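Local coordinates for protein rhodopsin (Todarodes pacificus, PDB 2Z73) that detects light for squid vision, coupling the isomerisation of 11-cis to all-trans retinal to G-protein activation and phospholipase C signalling, at residues Pro21-Arg24 / Glu25-Gln28; Thr196-Ser199 / Asn200-Met204; Val280-Leu283 / Ala284-Pro288. One frame throughout, in Å; residues are numbered along the deposited sequence.

Contact 1 (Pro21-Arg24 / Glu25-Gln28)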
loop_
_atom_site.group_PDB
_atom_site.type_symbol
_atom_site.label_atom_id
_atom_site.label_comp_id
_atom_site.label_asym_id
_atom_site.label_seq_id
_atom_site.Cartn_x
_atom_site.Cartn_y
_atom_site.Cartn_z
ATOM N N PRO A 21 29.939 9.261 -2.387
ATOM C CA PRO A 21 31.098 8.654 -3.044
ATOM C C PRO A 21 30.813 7.252 -3.566
ATOM O O PRO A 21 31.288 6.862 -4.632
ATOM C CB PRO A 21 32.143 8.656 -1.941
ATOM C CG PRO A 21 31.821 9.899 -1.200
ATOM C CD PRO A 21 30.325 9.827 -1.082
ATOM N N HIS A 22 30.028 6.496 -2.809
ATOM C CA HIS A 22 29.702 5.138 -3.199
ATOM C C HIS A 22 29.114 5.004 -4.592
ATOM O O HIS A 22 29.472 4.087 -5.328
ATOM C CB HIS A 22 28.739 4.500 -2.213
ATOM C CG HIS A 22 28.214 3.187 -2.687
ATOM N ND1 HIS A 22 29.043 2.162 -3.084
ATOM C CD2 HIS A 22 26.949 2.747 -2.886
ATOM C CE1 HIS A 22 28.314 1.146 -3.506
ATOM N NE2 HIS A 22 27.040 1.475 -3.397
ATOM N N TRP A 23 28.208 5.901 -4.959
ATOM C CA TRP A 23 27.587 5.824 -6.282
ATOM C C TRP A 23 28.499 6.394 -7.360
ATOM O O TRP A 23 28.284 6.194 -8.549
ATOM C CB TRP A 23 26.250 6.584 -6.295
ATOM C CG TRP A 23 25.246 6.107 -5.276
ATOM C CD1 TRP A 23 24.757 6.817 -4.221
ATOM C CD2 TRP A 23 24.615 4.821 -5.214
ATOM N NE1 TRP A 23 23.866 6.059 -3.507
ATOM C CE2 TRP A 23 23.760 4.829 -4.096
ATOM C CE3 TRP A 23 24.692 3.664 -5.995
ATOM C CZ2 TRP A 23 22.985 3.724 -3.735
ATOM C CZ3 TRP A 23 23.923 2.559 -5.639
ATOM C CH2 TRP A 23 23.078 2.598 -4.515
ATOM N N ARG A 24 29.538 7.092 -6.928
ATOM C CA ARG A 24 30.476 7.733 -7.838
ATOM C C ARG A 24 31.537 6.832 -8.434
ATOM O O ARG A 24 32.128 7.166 -9.454
ATOM C CB ARG A 24 31.134 8.900 -7.106
ATOM C CG ARG A 24 30.128 9.963 -6.725
ATOM C CD ARG A 24 30.450 10.669 -5.435
ATOM N NE ARG A 24 31.689 11.435 -5.484
ATOM C CZ ARG A 24 31.949 12.474 -4.690
ATOM N NH1 ARG A 24 31.054 12.879 -3.790
ATOM N NH2 ARG A 24 33.120 13.099 -4.781
ATOM N N GLU A 25 31.788 5.689 -7.817
ATOM C CA GLU A 25 32.819 4.809 -8.332
ATOM C C GLU A 25 32.357 3.928 -9.488
ATOM O O GLU A 25 33.166 3.264 -10.133
ATOM C CB GLU A 25 33.361 3.933 -7.202
ATOM C CG GLU A 25 32.503 2.742 -6.893
ATOM C CD GLU A 25 32.921 2.061 -5.623
ATOM O OE1 GLU A 25 32.749 0.827 -5.532
ATOM O OE2 GLU A 25 33.413 2.755 -4.711
ATOM N N PHE A 26 31.066 3.929 -9.772
ATOM C CA PHE A 26 30.555 3.087 -10.839
ATOM C C PHE A 26 30.539 3.747 -12.195
ATOM O O PHE A 26 30.575 4.970 -12.304
ATOM C CB PHE A 26 29.148 2.603 -10.492
ATOM C CG PHE A 26 29.080 1.865 -9.191
ATOM C CD1 PHE A 26 29.492 0.536 -9.099
ATOM C CD2 PHE A 26 28.633 2.505 -8.040
ATOM C CE1 PHE A 26 29.456 -0.139 -7.883
ATOM C CE2 PHE A 26 28.597 1.831 -6.821
ATOM C CZ PHE A 26 29.011 0.505 -6.745
ATOM N N ASP A 27 30.512 2.917 -13.234
ATOM C CA ASP A 27 30.458 3.406 -14.597
ATOM C C ASP A 27 29.008 3.758 -14.827
ATOM O O ASP A 27 28.121 3.258 -14.135
ATOM C CB ASP A 27 30.868 2.327 -15.601
ATOM C CG ASP A 27 32.355 2.038 -15.586
ATOM O OD1 ASP A 27 33.157 2.965 -15.338
ATOM O OD2 ASP A 27 32.726 0.880 -15.846
ATOM N N GLN A 28 28.756 4.613 -15.805
ATOM C CA GLN A 28 27.394 5.010 -16.086
ATOM C C GLN A 28 26.673 3.966 -16.912
ATOM O O GLN A 28 27.139 3.582 -17.985
ATOM C CB GLN A 28 27.382 6.343 -16.814
ATOM C CG GLN A 28 25.998 6.814 -17.148
ATOM C CD GLN A 28 26.006 8.206 -17.707
ATOM O OE1 GLN A 28 26.838 8.538 -18.548
ATOM N NE2 GLN A 28 25.075 9.034 -17.249
#
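Pro21 and Glu25 meet through their backbones at the close of a short, weakly bonded helical turn in the extracellular N-terminal region, across which His22 and Phe26 form an offset edge-to-face pair. Pro21 O receives Arg24 N at 2.9 Å inside the turn, while the bond from Glu25 N to the same Pro21 O is weak, at 3.4 Å and with an N-H...O angle of only 124°. One carbonyl thus closes the turn with one good bond and one marginal one.

At His22 the side chain leaves with CG anti to the backbone N, chi1 171°, which brings the imidazole round to meet Phe26 although CB itself starts out away from residues 25-28. Phe26 presents its edge to the imidazole face: the ring centroids are 5.1 Å apart and the planes stand at 87°. The approach is displaced toward the rim of the imidazole, with His22 CE1 and Phe26 CZ 3.4 Å apart. A hydrogen bond from His22 NE2 to Val292 O, in the loop before helix 294-306, probably restrains the rotation of this ring.

Trp23 takes a secondary part. Its O lies near the plane of the phenyl ring at the edge, 3.7 Å from Phe26 CD2, and its CE3 reaches Phe26 CE2 at 4.4 Å. The indole itself packs on Tyr190, Ile191 and Ala297, and Phe26 also touches Pro294, so the aromatic group joins the N-terminal region to the extracellular end of the helical bundle.

Arg24 turns its guanidinium the other way, where NH1 is bonded to Val19 O. Beyond it, Glu25 passes over the phenyl group, with CG 3.9 Å above the centre of one Phe26 face.

Contact 2 (Thr196-Ser199 / Asn200-Met204)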
loop_
_atom_site.group_PDB
_atom_site.type_symbol
_atom_site.label_atom_id
_atom_site.label_comp_id
_atom_site.label_asym_id
_atom_site.label_seq_id
_atom_site.Cartn_x
_atom_site.Cartn_y
_atom_site.Cartn_z
ATOM N N THR A 196 23.462 9.219 13.988
ATOM C CA THR A 196 22.230 9.862 13.558
ATOM C C THR A 196 21.512 9.088 12.458
ATOM O O THR A 196 20.379 8.658 12.636
ATOM C CB THR A 196 22.507 11.291 13.038
ATOM O OG1 THR A 196 23.229 12.028 14.031
ATOM C CG2 THR A 196 21.188 12.011 12.727
ATOM N N THR A 197 22.181 8.921 11.322
ATOM C CA THR A 197 21.597 8.220 10.187
ATOM C C THR A 197 21.109 6.819 10.526
ATOM O O THR A 197 20.006 6.421 10.130
ATOM C CB THR A 197 22.591 8.094 9.022
ATOM O OG1 THR A 197 23.115 9.389 8.682
ATOM C CG2 THR A 197 21.889 7.495 7.809
ATOM N N ARG A 198 21.924 6.071 11.263
ATOM C CA ARG A 198 21.576 4.699 11.622
ATOM C C ARG A 198 20.367 4.583 12.527
ATOM O O ARG A 198 19.586 3.640 12.396
ATOM C CB ARG A 198 22.780 4.004 12.267
ATOM C CG ARG A 198 22.529 2.560 12.666
ATOM C CD ARG A 198 23.830 1.833 12.962
ATOM N NE ARG A 198 24.536 1.460 11.739
ATOM C CZ ARG A 198 25.707 0.829 11.715
ATOM N NH1 ARG A 198 26.305 0.506 12.851
ATOM N NH2 ARG A 198 26.273 0.512 10.556
ATOM N N SER A 199 20.202 5.528 13.446
ATOM C CA SER A 199 19.053 5.499 14.354
ATOM C C SER A 199 17.772 5.765 13.573
ATOM O O SER A 199 16.739 5.126 13.810
ATOM C CB SER A 199 19.210 6.542 15.472
ATOM O OG SER A 199 19.489 7.832 14.961
ATOM N N ASN A 200 17.838 6.704 12.635
ATOM C CA ASN A 200 16.678 7.024 11.822
ATOM C C ASN A 200 16.312 5.823 10.957
ATOM O O ASN A 200 15.135 5.534 10.759
ATOM C CB ASN A 200 16.949 8.244 10.950
ATOM C CG ASN A 200 15.716 8.699 10.199
ATOM O OD1 ASN A 200 15.650 8.607 8.974
ATOM N ND2 ASN A 200 14.726 9.195 10.938
ATOM N N ILE A 201 17.314 5.122 10.439
ATOM C CA ILE A 201 17.036 3.934 9.633
ATOM C C ILE A 201 16.363 2.899 10.523
ATOM O O ILE A 201 15.311 2.360 10.184
ATOM C CB ILE A 201 18.319 3.301 9.060
ATOM C CG1 ILE A 201 18.909 4.202 7.981
ATOM C CG2 ILE A 201 18.007 1.924 8.509
ATOM C CD1 ILE A 201 20.157 3.669 7.353
ATOM N N LEU A 202 16.970 2.621 11.673
ATOM C CA LEU A 202 16.406 1.639 12.591
ATOM C C LEU A 202 14.973 2.008 12.962
ATOM O O LEU A 202 14.115 1.136 13.132
ATOM C CB LEU A 202 17.273 1.536 13.848
ATOM C CG LEU A 202 18.685 1.012 13.572
ATOM C CD1 LEU A 202 19.508 1.085 14.835
ATOM C CD2 LEU A 202 18.618 -0.416 13.044
ATOM N N CYS A 203 14.717 3.307 13.082
ATOM C CA CYS A 203 13.384 3.785 13.412
ATOM C C CYS A 203 12.419 3.539 12.253
ATOM O O CYS A 203 11.271 3.125 12.462
ATOM C CB CYS A 203 13.423 5.275 13.736
ATOM S SG CYS A 203 13.883 5.654 15.426
ATOM N N MET A 204 12.889 3.809 11.035
ATOM C CA MET A 204 12.069 3.615 9.853
ATOM C C MET A 204 11.647 2.164 9.747
ATOM O O MET A 204 10.454 1.856 9.664
ATOM C CB MET A 204 12.827 4.022 8.588
ATOM C CG MET A 204 12.737 5.507 8.261
ATOM S SD MET A 204 13.527 5.920 6.716
ATOM C CE MET A 204 13.177 7.662 6.623
#
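Arg198 has CG anti to the backbone N (chi1 -179°), and its chain bends only further out, at chi3; its inner part therefore runs alongside Leu202, one helical turn on and pointing the same way. Arg198 CG and Leu202 CD1 are 4.0 Å apart. Ser199 differs: at chi1 52° its OG stands between the backbone N and carbonyl carbon and bends back to Thr196 O, 2.6 Å away. The hydroxyl has a second carbonyl partner in Ser195 O, and its proton is probably shared between the two. Asn200 N also bonds Thr196 O, at 3.2 Å, arriving nearly along the C=O axis, whereas the serine hydroxyl is tilted out of the carbonyl plane.

The remaining backbone bonds keep the regular i to i+4 pattern of helix 195-224, which becomes transmembrane helix 5 from Asn200 on: Ile201 N to Thr197 O is 3.0 Å and Leu202 N to Arg198 O is 2.9 Å. On the Thr197 side, CG2 meets Ile201 CD1 at 4.2 Å. Cys203 SG comes to 3.3 Å from Ser199 O, the carbonyl that also accepts Cys203 N.

Outside these turns, Ser199 OG accepts from Trp174 NE1, Thr197 OG1 is bonded to Asp194 OD1, and Arg198 turns to Gln285. These polar bonds tie the extracellular turn to neighbouring loops and to Gln285, before the helix becomes mostly apolar toward Met204, which touches the retinal. When the serine hydroxyl points to it, Thr196 O has two donors and is probably the more polarised.

Contact 3 (Val280-Leu283 / Ala284-Pro288)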
loop_
_atom_site.group_PDB
_atom_site.type_symbol
_atom_site.label_atom_id
_atom_site.label_comp_id
_atom_site.label_asym_id
_atom_site.label_seq_id
_atom_site.Cartn_x
_atom_site.Cartn_y
_atom_site.Cartn_z
ATOM N N VAL A 280 18.230 -4.803 0.466
ATOM C CA VAL A 280 19.394 -4.195 -0.154
ATOM C C VAL A 280 19.841 -2.970 0.620
ATOM O O VAL A 280 21.028 -2.653 0.666
ATOM C CB VAL A 280 19.117 -3.747 -1.587
ATOM C CG1 VAL A 280 20.363 -3.066 -2.172
ATOM C CG2 VAL A 280 18.702 -4.945 -2.427
ATOM N N ALA A 281 18.887 -2.269 1.220
ATOM C CA ALA A 281 19.219 -1.077 1.987
ATOM C C ALA A 281 20.011 -1.498 3.213
ATOM O O ALA A 281 21.077 -0.951 3.503
ATOM C CB ALA A 281 17.948 -0.351 2.406
ATOM N N LEU A 282 19.482 -2.484 3.929
ATOM C CA LEU A 282 20.128 -2.984 5.134
ATOM C C LEU A 282 21.545 -3.465 4.890
ATOM O O LEU A 282 22.417 -3.262 5.729
ATOM C CB LEU A 282 19.287 -4.101 5.752
ATOM C CG LEU A 282 18.079 -3.552 6.505
ATOM C CD1 LEU A 282 17.233 -4.693 7.039
ATOM C CD2 LEU A 282 18.553 -2.646 7.636
ATOM N N LEU A 283 21.777 -4.104 3.749
ATOM C CA LEU A 283 23.114 -4.582 3.421
ATOM C C LEU A 283 24.043 -3.382 3.318
ATOM O O LEU A 283 25.167 -3.406 3.807
ATOM C CB LEU A 283 23.112 -5.335 2.082
ATOM C CG LEU A 283 22.750 -6.821 2.070
ATOM C CD1 LEU A 283 21.455 -7.082 2.841
ATOM C CD2 LEU A 283 22.617 -7.271 0.629
ATOM N N ALA A 284 23.554 -2.323 2.685
ATOM C CA ALA A 284 24.343 -1.116 2.504
ATOM C C ALA A 284 24.650 -0.434 3.830
ATOM O O ALA A 284 25.669 0.242 3.966
ATOM C CB ALA A 284 23.610 -0.154 1.577
ATOM N N GLN A 285 23.780 -0.617 4.813
ATOM C CA GLN A 285 23.976 0.022 6.107
ATOM C C GLN A 285 24.635 -0.886 7.141
ATOM O O GLN A 285 25.186 -0.401 8.141
ATOM C CB GLN A 285 22.625 0.511 6.641
ATOM C CG GLN A 285 22.648 1.079 8.056
ATOM C CD GLN A 285 23.384 2.399 8.151
ATOM O OE1 GLN A 285 23.511 2.973 9.231
ATOM N NE2 GLN A 285 23.868 2.890 7.021
ATOM N N PHE A 286 24.591 -2.195 6.906
ATOM C CA PHE A 286 25.164 -3.147 7.853
ATOM C C PHE A 286 26.048 -4.225 7.248
ATOM O O PHE A 286 26.816 -4.859 7.968
ATOM C CB PHE A 286 24.051 -3.828 8.638
ATOM C CG PHE A 286 23.287 -2.907 9.540
ATOM C CD1 PHE A 286 21.905 -2.817 9.440
ATOM C CD2 PHE A 286 23.939 -2.170 10.522
ATOM C CE1 PHE A 286 21.184 -2.013 10.305
ATOM C CE2 PHE A 286 23.225 -1.361 11.395
ATOM C CZ PHE A 286 21.842 -1.284 11.287
ATOM N N GLY A 287 25.945 -4.440 5.942
ATOM C CA GLY A 287 26.745 -5.474 5.313
ATOM C C GLY A 287 27.713 -5.012 4.241
ATOM O O GLY A 287 28.222 -3.893 4.293
ATOM N N PRO A 288 28.000 -5.874 3.253
ATOM C CA PRO A 288 28.913 -5.584 2.143
ATOM C C PRO A 288 28.402 -4.494 1.201
ATOM O O PRO A 288 27.668 -4.775 0.248
ATOM C CB PRO A 288 29.026 -6.929 1.427
ATOM C CG PRO A 288 28.749 -7.918 2.503
ATOM C CD PRO A 288 27.606 -7.290 3.239
#
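Ala284 joins Val280 by a backbone bond one turn back, at the extracellular end of helix 246-286, where transmembrane span 6 closes with Leu283 and the chain leaves the membrane. Ala284 N to Val280 O is 3.3 Å with an N-H...O angle of 154°, still ordinary alpha-helical geometry. The methyl of Ala284 rests against the preceding turn, with CB on Ala281 O. Its own carbonyl O accepts from Arg193 NH1.

From Gln285 onward the pattern loosens. Gln285 N divides between Ala281 O at 3.0 Å and Leu282 O at 3.1 Å, and both bonds are weak because neither acceptor lies well in line with the N-H. The amide group turns away from these turns: NE2 is bonded to Ser192 O and Tyr190 O in the loop before helix 195-224, so this polar end, buried within the fold, is satisfied there.

Phe286 N is closer to Leu282 O, 2.7 Å, although the N-H...O angle is only 132°. With CG anti to the carbonyl carbon, chi1 -66°, the ring stands out from the helix side by side with Leu282, pointing the same way, and Leu282 CD2 approaches Phe286 CE1 at 3.8 Å. Gln285 CG covers the centre of one phenyl face at 3.9 Å. This apolar group faces helix 195-224, where Leu282 touches Phe205 and the phenyl ring touches Arg198 and Leu202.

Gly287 N bonds Leu283 O, but at 2.5 Å the bond is very short in the model and its length doubtful. Gly287 O is held by Arg193 NH1, the same donor that serves Ala284 O. Pro288, which has no amide hydrogen, cannot donate a backbone hydrogen bond: its N stands 3.8 Å from Leu283 O.

All three contacts lie toward the extracellular end of the receptor and come in order along the chain. Contact 1 belongs to the N-terminal region before helix 31-61, contact 2 to the start of helix 195-224, and contact 3 to the end of helix 246-286. Contacts 2 and 3, with centres 13 Å apart, touch directly: Arg198 NH2 probably hydrogen-bonds Gln285 O at 2.8 Å, and Ile201 CD1 packs on Gln285 CD. They thus join transmembrane helices 5 and 6 on the extracellular side of the retinal pocket. Contact 1 touches neither, its centre being 17 Å from contact 3 and 24 Å from contact 2; Val292 and Tyr190 connect it indirectly with contact 3.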